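Local coordinates for alpha-fucosidase (Bifidobacterium bifidum, PDB 2EAB), which probably cleaves alpha-1,2-linked L-fucose from glycans by hydrolysis, serving as the calcium-binding catalytic part of a longer bifidobacterial protein, at residues A31-G36 with W47-L52; P42-W47 with S402-D407; D601-N606 with R630-A635; T608-D613 with K636-P641. All coordinates share one frame; numbering follows the deposited sequence.

How the contacts relate
The four contacts form two pairs, on opposite sides of the chain's centre. Contacts 1 and 2 use successive stretches of helix 42-50 and share W47; their centres lie 10 Å apart. Contact 1 joins this helix to the loop preceding it, whereas contact 2 reaches residues 402-407 of the catalytic domain, so the helix links the N-terminal and catalytic parts of the fold. Contacts 3 and 4 come later in the chain, the centres of contacts 1 and 3 being 51 Å apart, and fasten the loop after helix 577-596 to helix 632-639. The centres of contacts 3 and 4 are 11 Å apart; helix 632-639 and the C610-C634 disulfide join them. Within each pair the segments alternate along the sequence.

Contact 1 (A31-G36 with W47-L52); sequences ATATAG and WQQTTL
A31 and Q49 bring their CA atoms to 5.4 Å where the irregular loop 31-36 runs past the last turn of helix 42-50. Two glutamine amides reach from the helix and hold the loop backbone. The Q49 carboxamide engages both polar groups of A33. OE1 of Q49 takes the N-H of A33 on a lone pair in its carbonyl plane, at 3.2 Å, a bent bond with an N-H...O angle of 136°. NE2 of Q49 donates to A33 O at 2.9 Å, approaching from well above that carbonyl's plane; it also bonds N45 OD1, as does NE2 of Q48. The amide is thereby fixed in rotation. Nearer the helix, CB of Q49 touches CB of A31 at 3.9 Å, and the A31 methyl also meets CG2 of T50. Q48 starts with CG tucked between its backbone N and carbonyl carbon (chi1 69°), then runs out straight to A35. Its NE2 bonds A35 O at 2.9 Å, coplanar with both amide and carbonyl and on a lone pair, while its OE1 accepts from F764 N. Such side-chain to backbone bonding secures a loop without regular structure in the N-terminal family 65-type domain. Q48 also touches Y754 and P763 of the catalytic domain, and past the helix L52 packs on strands 19-22 and 156-161.

Contact 2 (P42-W47 with S402-D407); sequences PDNNRW and SVTAGD
W47 carries its indole on a CG set anti to the backbone N (chi1 172°), and V403 has CG1 between its own N and carbonyl carbon (chi1 74°), which lays the valine against the ring. The result is a CH-pi contact joining two parts of the fold: helix 42-50, beside the N-terminal beta sandwich, and a loop of the family 95 catalytic domain, whose core is an (alpha/alpha)6 barrel. V403 CB stands over the five-membered ring of W47, 3.6 Å from its centroid and 18° off the normal. CG1 of V403 extends over the benzo part, 3.5 Å from CE3 of W47. Farther along the same face the S402 backbone takes over, its CA 3.4 Å from CH2 of W47. One side of the indole is thus lined by two consecutive loop residues, while its NE1 bonds T62 OG1.

N44, one helical turn before W47, faces the loop too. Its OD1 lies 3.6 Å from V403 CG1, so the methyl is held between the amide and the indole, and its ND2 passes the T404 methyl loosely. The polar ends of the loop residues are satisfied by others: S402 OG by N75 and T404 OG1 by T413. The S402 side chain is about 12 Å from the bound calcium, whose site includes L393 earlier in the same loop; residues 402-407 do not belong to that site. No direct hydrogen bond crosses the contact; a water bridges it instead, 3.0 Å from N44 OD1 and 2.8 Å from V403 O.

Contact 3 (D601-N606 with R630-A635); sequences DGLVGN and RSWSCA
L603 crosses over one face of the W632 indole at a slant, CB first, at the N-terminus of helix 632-639, in a helix-capping arrangement of the catalytic domain. Its CB sits almost squarely above the six-membered ring of W632, 3.8 Å from the centroid and 7° off the normal, a CH-pi contact. Farther out, CD1 of L603 reaches CZ2 of W632 at 3.6 Å. The carbonyl O of L603 covers the same face nearer CG and accepts the N-H of W632 nearly end-on, at 3.3 Å, so one residue meets both ring and backbone. W632 also packs on helices 525-546 and 577-596, which wedges its indole between the loop and these helices.

V604, the next residue, uses its carbonyl in turn. V604 O is gripped twice by S633: in its carbonyl plane by the backbone N at 3.0 Å, and from above that plane by OG at 2.7 Å. The serine places OG beside its own backbone N (chi1 -64°), which lets both donors meet one oxygen. The N-H groups of W632 and S633, which have no carbonyl a turn back in the helix, are thus supplied by L603 and V604. S631 is the N-cap: its OG receives C634 N in a weak bond and also pairs with N629 OD1. G605 passes close by, its CA 3.6 Å from S631 CB, and N606 N makes a weak, bent bond of 3.3 Å to S631 OG.

Contact 4 (T608-D613 with K636-P641); sequences TDCSAD and KSLLKP
L638 pushes its CD1 methyl against the loop backbone at residues 611-612, coming within 3.5 Å of S611 C and 3.6 Å of A612 N. The same methyl touches the sulfur of C610, with CD1 of L638 3.7 Å from SG, so one leucine branch touches both loop backbone and sulfur. CD2 of L638 lies alongside, somewhat farther from A612 N. The cysteine swings SG anti to its backbone N (chi1 176°), which turns the sulfur toward helix 632-639, where it is bonded to SG of C634, one turn before L638. S637 approaches the sulfur from the helix side: its OG is 3.5 Å from C610 SG, but its hydrogen bond goes to C634 O. Beyond the cysteine the loop is shaped by an ST turn, in which S611 OG accepts D613 N at 3.0 Å. L638 and A612 both also pack on L558 of strand 558-565, and L638 touches W615. No hydrogen bond spans the two segments, so the contact rests on van der Waals contact beside a covalent cross-link: the disulfide ties this surface loop to the helix, and L638 packs beside it.

Contact 1 (A31-G36 with W47-L52)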
# COMPACT_ATOMS: atom_id res chain seq x y z
N ALA A 31 -13.80 3.47 -21.62
CA ALA A 31 -14.07 3.72 -20.21
C ALA A 31 -15.39 3.06 -19.80
O ALA A 31 -16.15 3.60 -18.99
CB ALA A 31 -14.09 5.21 -19.91
N THR A 32 -15.64 1.87 -20.36
CA THR A 32 -16.93 1.20 -20.21
C THR A 32 -17.01 0.23 -19.03
O THR A 32 -18.06 -0.37 -18.79
CB THR A 32 -17.32 0.43 -21.49
OG1 THR A 32 -16.37 -0.61 -21.74
CG2 THR A 32 -17.39 1.36 -22.70
N ALA A 33 -15.91 0.05 -18.30
CA ALA A 33 -15.94 -0.79 -17.11
C ALA A 33 -16.77 -0.12 -16.01
O ALA A 33 -17.04 1.08 -16.06
CB ALA A 33 -14.54 -1.11 -16.62
N THR A 34 -17.18 -0.90 -15.01
CA THR A 34 -17.97 -0.39 -13.90
C THR A 34 -17.34 0.86 -13.30
O THR A 34 -16.16 0.86 -12.94
CB THR A 34 -18.12 -1.46 -12.80
OG1 THR A 34 -18.63 -2.66 -13.38
CG2 THR A 34 -19.07 -0.99 -11.71
N ALA A 35 -18.13 1.92 -13.20
CA ALA A 35 -17.66 3.21 -12.70
C ALA A 35 -17.49 3.23 -11.18
O ALA A 35 -16.48 3.71 -10.67
CB ALA A 35 -18.60 4.33 -13.13
N GLY A 36 -18.49 2.71 -10.47
CA GLY A 36 -18.47 2.69 -9.01
C GLY A 36 -18.97 3.98 -8.40
O GLY A 36 -19.21 4.97 -9.10
N TRP A 47 -11.61 9.94 -16.41
CA TRP A 47 -10.33 10.17 -15.74
C TRP A 47 -9.75 8.87 -15.16
O TRP A 47 -8.60 8.50 -15.42
CB TRP A 47 -10.46 11.23 -14.63
CG TRP A 47 -9.19 11.30 -13.82
CD1 TRP A 47 -8.07 12.02 -14.11
CD2 TRP A 47 -8.89 10.58 -12.61
NE1 TRP A 47 -7.10 11.81 -13.16
CE2 TRP A 47 -7.58 10.92 -12.23
CE3 TRP A 47 -9.62 9.69 -11.81
CZ2 TRP A 47 -6.96 10.39 -11.09
CZ3 TRP A 47 -9.01 9.16 -10.68
CH2 TRP A 47 -7.70 9.51 -10.33
N GLN A 48 -10.56 8.16 -14.38
CA GLN A 48 -10.04 7.01 -13.62
C GLN A 48 -9.72 5.81 -14.50
O GLN A 48 -8.89 4.99 -14.13
CB GLN A 48 -10.99 6.59 -12.50
CG GLN A 48 -12.29 5.97 -12.98
CD GLN A 48 -13.09 5.34 -11.86
OE1 GLN A 48 -12.58 5.08 -10.77
NE2 GLN A 48 -14.36 5.07 -12.14
N GLN A 49 -10.36 5.72 -15.66
CA GLN A 49 -10.20 4.54 -16.52
C GLN A 49 -9.14 4.70 -17.60
O GLN A 49 -8.67 3.70 -18.15
CB GLN A 49 -11.54 4.13 -17.15
CG GLN A 49 -12.62 3.80 -16.14
CD GLN A 49 -13.69 2.86 -16.65
OE1 GLN A 49 -13.45 2.03 -17.54
NE2 GLN A 49 -14.88 2.96 -16.07
N THR A 50 -8.77 5.93 -17.91
CA THR A 50 -8.02 6.19 -19.15
C THR A 50 -6.75 7.03 -19.05
O THR A 50 -5.93 6.99 -19.97
CB THR A 50 -8.92 6.84 -20.24
OG1 THR A 50 -9.23 8.18 -19.87
CG2 THR A 50 -10.22 6.06 -20.45
N THR A 51 -6.57 7.79 -17.97
CA THR A 51 -5.43 8.69 -17.88
C THR A 51 -4.19 8.00 -17.31
O THR A 51 -4.28 6.96 -16.67
CB THR A 51 -5.76 9.96 -17.06
OG1 THR A 51 -6.04 9.60 -15.70
CG2 THR A 51 -6.96 10.70 -17.67
N LEU A 52 -3.02 8.60 -17.56
CA LEU A 52 -1.76 7.95 -17.22
C LEU A 52 -1.02 8.71 -16.14
O LEU A 52 -0.72 9.89 -16.31
CB LEU A 52 -0.90 7.75 -18.48
CG LEU A 52 -1.48 6.76 -19.50
CD1 LEU A 52 -0.72 6.81 -20.82
CD2 LEU A 52 -1.50 5.34 -18.93

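Contact 2 (P42-W47 with S402-D407)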
# COMPACT_ATOMS: atom_id res chain seq x y z
N PRO A 42 -19.58 11.34 -16.10
CA PRO A 42 -18.79 10.64 -17.12
C PRO A 42 -17.36 11.15 -17.26
O PRO A 42 -16.47 10.37 -17.59
CB PRO A 42 -19.58 10.89 -18.41
CG PRO A 42 -20.97 11.14 -17.96
CD PRO A 42 -20.83 11.89 -16.67
N ASP A 43 -17.12 12.44 -17.02
CA ASP A 43 -15.77 12.99 -17.12
C ASP A 43 -14.85 12.47 -16.01
O ASP A 43 -13.68 12.17 -16.25
CB ASP A 43 -15.82 14.52 -17.10
CG ASP A 43 -14.52 15.14 -17.57
OD1 ASP A 43 -14.08 14.84 -18.70
OD2 ASP A 43 -13.94 15.94 -16.81
N ASN A 44 -15.38 12.36 -14.80
CA ASN A 44 -14.63 11.78 -13.70
C ASN A 44 -14.37 10.30 -13.93
O ASN A 44 -13.27 9.79 -13.66
CB ASN A 44 -15.35 11.99 -12.37
CG ASN A 44 -15.37 13.45 -11.94
OD1 ASN A 44 -14.53 14.25 -12.35
ND2 ASN A 44 -16.34 13.80 -11.09
N ASN A 45 -15.37 9.59 -14.44
CA ASN A 45 -15.18 8.19 -14.78
C ASN A 45 -14.13 8.01 -15.88
O ASN A 45 -13.31 7.09 -15.81
CB ASN A 45 -16.48 7.53 -15.21
CG ASN A 45 -16.28 6.08 -15.57
OD1 ASN A 45 -15.89 5.27 -14.72
ND2 ASN A 45 -16.50 5.74 -16.84
N ARG A 46 -14.16 8.88 -16.88
CA ARG A 46 -13.15 8.83 -17.93
C ARG A 46 -11.75 8.99 -17.33
O ARG A 46 -10.82 8.26 -17.70
CB ARG A 46 -13.40 9.87 -19.02
CG ARG A 46 -12.49 9.72 -20.25
CD ARG A 46 -12.97 8.64 -21.21
NE ARG A 46 -14.24 8.99 -21.85
CZ ARG A 46 -14.95 8.17 -22.62
NH1 ARG A 46 -14.51 6.94 -22.88
NH2 ARG A 46 -16.09 8.58 -23.15
N TRP A 47 -11.61 9.94 -16.41
CA TRP A 47 -10.33 10.17 -15.74
C TRP A 47 -9.75 8.87 -15.16
O TRP A 47 -8.60 8.50 -15.42
CB TRP A 47 -10.46 11.23 -14.63
CG TRP A 47 -9.19 11.30 -13.82
CD1 TRP A 47 -8.07 12.02 -14.11
CD2 TRP A 47 -8.89 10.58 -12.61
NE1 TRP A 47 -7.10 11.81 -13.16
CE2 TRP A 47 -7.58 10.92 -12.23
CE3 TRP A 47 -9.62 9.69 -11.81
CZ2 TRP A 47 -6.96 10.39 -11.09
CZ3 TRP A 47 -9.01 9.16 -10.68
CH2 TRP A 47 -7.70 9.51 -10.33
N SER A 402 -5.97 11.74 -7.96
CA SER A 402 -7.42 11.87 -7.85
C SER A 402 -7.92 13.00 -8.72
O SER A 402 -7.18 13.93 -9.01
CB SER A 402 -7.85 12.11 -6.41
OG SER A 402 -7.45 13.41 -6.01
N VAL A 403 -9.19 12.91 -9.10
CA VAL A 403 -9.86 13.96 -9.87
C VAL A 403 -11.01 14.60 -9.08
O VAL A 403 -11.43 15.71 -9.38
CB VAL A 403 -10.37 13.43 -11.24
CG1 VAL A 403 -11.59 12.53 -11.07
CG2 VAL A 403 -10.66 14.57 -12.20
N THR A 404 -11.51 13.88 -8.08
CA THR A 404 -12.65 14.33 -7.29
C THR A 404 -12.20 15.17 -6.10
O THR A 404 -11.10 14.98 -5.57
CB THR A 404 -13.46 13.13 -6.78
OG1 THR A 404 -12.57 12.23 -6.11
CG2 THR A 404 -14.11 12.39 -7.95
N ALA A 405 -13.04 16.12 -5.68
CA ALA A 405 -12.76 16.93 -4.50
C ALA A 405 -14.04 17.44 -3.87
O ALA A 405 -15.02 17.71 -4.56
CB ALA A 405 -11.85 18.11 -4.84
N GLY A 406 -14.02 17.56 -2.55
CA GLY A 406 -15.06 18.24 -1.79
C GLY A 406 -14.53 18.43 -0.38
O GLY A 406 -13.47 17.90 -0.04
N ASP A 407 -15.25 19.18 0.44
CA ASP A 407 -14.73 19.55 1.76
C ASP A 407 -14.76 18.41 2.78
O ASP A 407 -13.83 18.28 3.58
CB ASP A 407 -15.52 20.73 2.35
CG ASP A 407 -15.05 22.07 1.84
OD1 ASP A 407 -14.23 22.14 0.90
OD2 ASP A 407 -15.56 23.08 2.39
O HOH W 1 -13.91 16.45 -10.43

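Contact 3 (D601-N606 with R630-A635)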
# COMPACT_ATOMS: atom_id res chain seq x y z
N ASP A 601 15.04 -4.09 28.00
CA ASP A 601 13.97 -3.72 28.92
C ASP A 601 13.40 -4.93 29.67
O ASP A 601 12.52 -4.77 30.52
CB ASP A 601 12.86 -2.97 28.17
CG ASP A 601 13.35 -1.69 27.52
OD1 ASP A 601 14.15 -0.96 28.15
OD2 ASP A 601 12.94 -1.40 26.37
N GLY A 602 13.90 -6.12 29.36
CA GLY A 602 13.47 -7.36 30.02
C GLY A 602 11.98 -7.62 29.86
O GLY A 602 11.28 -7.90 30.84
N LEU A 603 11.50 -7.53 28.62
CA LEU A 603 10.06 -7.62 28.33
C LEU A 603 9.64 -8.93 27.65
O LEU A 603 8.45 -9.25 27.61
CB LEU A 603 9.60 -6.41 27.50
CG LEU A 603 9.74 -5.06 28.21
CD1 LEU A 603 9.34 -3.92 27.29
CD2 LEU A 603 8.94 -5.00 29.51
N VAL A 604 10.60 -9.68 27.14
CA VAL A 604 10.32 -10.96 26.48
C VAL A 604 9.72 -11.96 27.48
O VAL A 604 8.72 -12.61 27.19
CB VAL A 604 11.58 -11.54 25.79
CG1 VAL A 604 11.34 -12.96 25.30
CG2 VAL A 604 12.01 -10.65 24.64
N GLY A 605 10.35 -12.06 28.65
CA GLY A 605 9.90 -12.98 29.68
C GLY A 605 9.92 -14.43 29.24
O GLY A 605 10.80 -14.86 28.49
N ASN A 606 8.91 -15.17 29.68
CA ASN A 606 8.85 -16.61 29.48
C ASN A 606 7.44 -17.12 29.76
O ASN A 606 6.53 -16.32 30.01
CB ASN A 606 9.87 -17.32 30.38
CG ASN A 606 9.64 -17.04 31.86
OD1 ASN A 606 8.51 -17.01 32.35
ND2 ASN A 606 10.73 -16.82 32.60
N ARG A 630 2.96 -11.42 33.10
CA ARG A 630 2.20 -10.88 31.97
C ARG A 630 3.17 -10.47 30.87
O ARG A 630 2.92 -9.52 30.12
CB ARG A 630 1.30 -9.72 32.40
CG ARG A 630 0.15 -10.15 33.28
CD ARG A 630 -0.75 -8.99 33.67
NE ARG A 630 -0.10 -8.07 34.61
CZ ARG A 630 -0.15 -8.17 35.93
NH1 ARG A 630 -0.82 -9.16 36.51
NH2 ARG A 630 0.48 -7.28 36.69
N SER A 631 4.29 -11.19 30.78
CA SER A 631 5.32 -10.92 29.78
C SER A 631 4.80 -11.18 28.37
O SER A 631 3.79 -11.86 28.17
CB SER A 631 6.56 -11.76 30.05
OG SER A 631 6.30 -13.14 29.85
N TRP A 632 5.53 -10.66 27.38
CA TRP A 632 5.13 -10.84 26.00
C TRP A 632 5.04 -12.31 25.60
O TRP A 632 4.10 -12.72 24.93
CB TRP A 632 6.06 -10.09 25.05
CG TRP A 632 6.01 -8.59 25.23
CD1 TRP A 632 5.10 -7.86 25.95
CD2 TRP A 632 6.92 -7.65 24.65
NE1 TRP A 632 5.40 -6.52 25.86
CE2 TRP A 632 6.50 -6.36 25.06
CE3 TRP A 632 8.04 -7.76 23.82
CZ2 TRP A 632 7.18 -5.20 24.68
CZ3 TRP A 632 8.71 -6.61 23.44
CH2 TRP A 632 8.27 -5.35 23.87
N SER A 633 6.02 -13.12 26.03
CA SER A 633 6.00 -14.56 25.75
C SER A 633 4.79 -15.25 26.37
O SER A 633 4.15 -16.10 25.74
CB SER A 633 7.28 -15.24 26.26
OG SER A 633 8.42 -14.75 25.57
N CYS A 634 4.46 -14.87 27.61
CA CYS A 634 3.31 -15.44 28.29
C CYS A 634 2.02 -15.08 27.56
O CYS A 634 1.24 -15.96 27.21
CB CYS A 634 3.27 -14.97 29.74
SG CYS A 634 1.81 -15.56 30.62
N ALA A 635 1.82 -13.79 27.31
CA ALA A 635 0.61 -13.32 26.63
C ALA A 635 0.44 -14.01 25.28
O ALA A 635 -0.65 -14.50 24.95
CB ALA A 635 0.64 -11.80 26.46

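Contact 4 (T608-D613 with K636-P641)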
# COMPACT_ATOMS: atom_id res chain seq x y z
N THR A 608 6.73 -19.35 32.26
CA THR A 608 6.74 -19.91 33.61
C THR A 608 5.66 -19.25 34.46
O THR A 608 5.59 -18.02 34.52
CB THR A 608 8.12 -19.73 34.28
OG1 THR A 608 9.14 -20.26 33.43
CG2 THR A 608 8.18 -20.43 35.64
N ASP A 609 4.83 -20.06 35.11
CA ASP A 609 3.70 -19.57 35.90
C ASP A 609 2.83 -18.63 35.05
O ASP A 609 2.47 -17.53 35.47
CB ASP A 609 4.18 -18.90 37.19
CG ASP A 609 4.97 -19.84 38.08
OD1 ASP A 609 4.53 -21.00 38.26
OD2 ASP A 609 6.03 -19.43 38.58
N CYS A 610 2.51 -19.11 33.86
CA CYS A 610 1.79 -18.34 32.87
C CYS A 610 0.38 -18.87 32.73
O CYS A 610 0.16 -20.02 32.36
CB CYS A 610 2.54 -18.40 31.54
SG CYS A 610 1.73 -17.58 30.16
N SER A 611 -0.59 -18.00 33.02
CA SER A 611 -2.00 -18.35 33.04
C SER A 611 -2.82 -17.13 32.68
O SER A 611 -2.45 -16.01 33.01
CB SER A 611 -2.38 -18.82 34.45
OG SER A 611 -3.79 -18.94 34.58
N ALA A 612 -3.96 -17.36 32.03
CA ALA A 612 -4.90 -16.28 31.73
C ALA A 612 -5.42 -15.64 33.02
O ALA A 612 -5.87 -14.49 33.00
CB ALA A 612 -6.04 -16.77 30.87
N ASP A 613 -5.35 -16.38 34.13
CA ASP A 613 -5.71 -15.85 35.44
C ASP A 613 -4.80 -14.70 35.88
O ASP A 613 -5.17 -13.91 36.75
CB ASP A 613 -5.67 -16.96 36.50
CG ASP A 613 -6.81 -17.95 36.37
OD1 ASP A 613 -7.83 -17.62 35.73
OD2 ASP A 613 -6.70 -19.06 36.93
N LYS A 636 1.52 -14.08 24.51
CA LYS A 636 1.49 -14.69 23.18
C LYS A 636 1.05 -16.16 23.25
O LYS A 636 0.26 -16.62 22.43
CB LYS A 636 2.87 -14.57 22.53
CG LYS A 636 3.00 -15.23 21.17
CD LYS A 636 4.36 -14.92 20.57
CE LYS A 636 4.65 -15.81 19.38
NZ LYS A 636 4.99 -17.20 19.78
N SER A 637 1.57 -16.87 24.25
CA SER A 637 1.28 -18.30 24.41
C SER A 637 -0.16 -18.59 24.81
O SER A 637 -0.63 -19.72 24.68
CB SER A 637 2.24 -18.92 25.45
OG SER A 637 1.84 -18.61 26.77
N LEU A 638 -0.86 -17.58 25.32
CA LEU A 638 -2.22 -17.76 25.84
C LEU A 638 -3.32 -17.43 24.84
O LEU A 638 -4.49 -17.69 25.12
CB LEU A 638 -2.41 -16.95 27.11
CG LEU A 638 -1.59 -17.38 28.33
CD1 LEU A 638 -1.70 -16.33 29.42
CD2 LEU A 638 -2.02 -18.75 28.85
N LEU A 639 -2.96 -16.86 23.70
CA LEU A 639 -3.95 -16.46 22.71
C LEU A 639 -4.58 -17.65 21.99
O LEU A 639 -5.78 -17.64 21.71
CB LEU A 639 -3.36 -15.47 21.71
CG LEU A 639 -3.01 -14.09 22.28
CD1 LEU A 639 -2.11 -13.34 21.32
CD2 LEU A 639 -4.27 -13.27 22.58
N LYS A 640 -3.76 -18.66 21.71
CA LYS A 640 -4.21 -19.85 20.97
C LYS A 640 -5.11 -19.43 19.79
O LYS A 640 -6.27 -19.84 19.70
CB LYS A 640 -4.93 -20.83 21.90
CG LYS A 640 -4.01 -21.50 22.92
CD LYS A 640 -4.77 -22.32 23.95
CE LYS A 640 -5.69 -23.36 23.34
NZ LYS A 640 -6.67 -23.86 24.36
N PRO A 641 -4.56 -18.60 18.88
CA PRO A 641 -5.41 -17.95 17.89
C PRO A 641 -6.08 -18.88 16.88
O PRO A 641 -7.18 -18.57 16.39
CB PRO A 641 -4.45 -16.99 17.18
CG PRO A 641 -3.10 -17.58 17.39
CD PRO A 641 -3.15 -18.20 18.74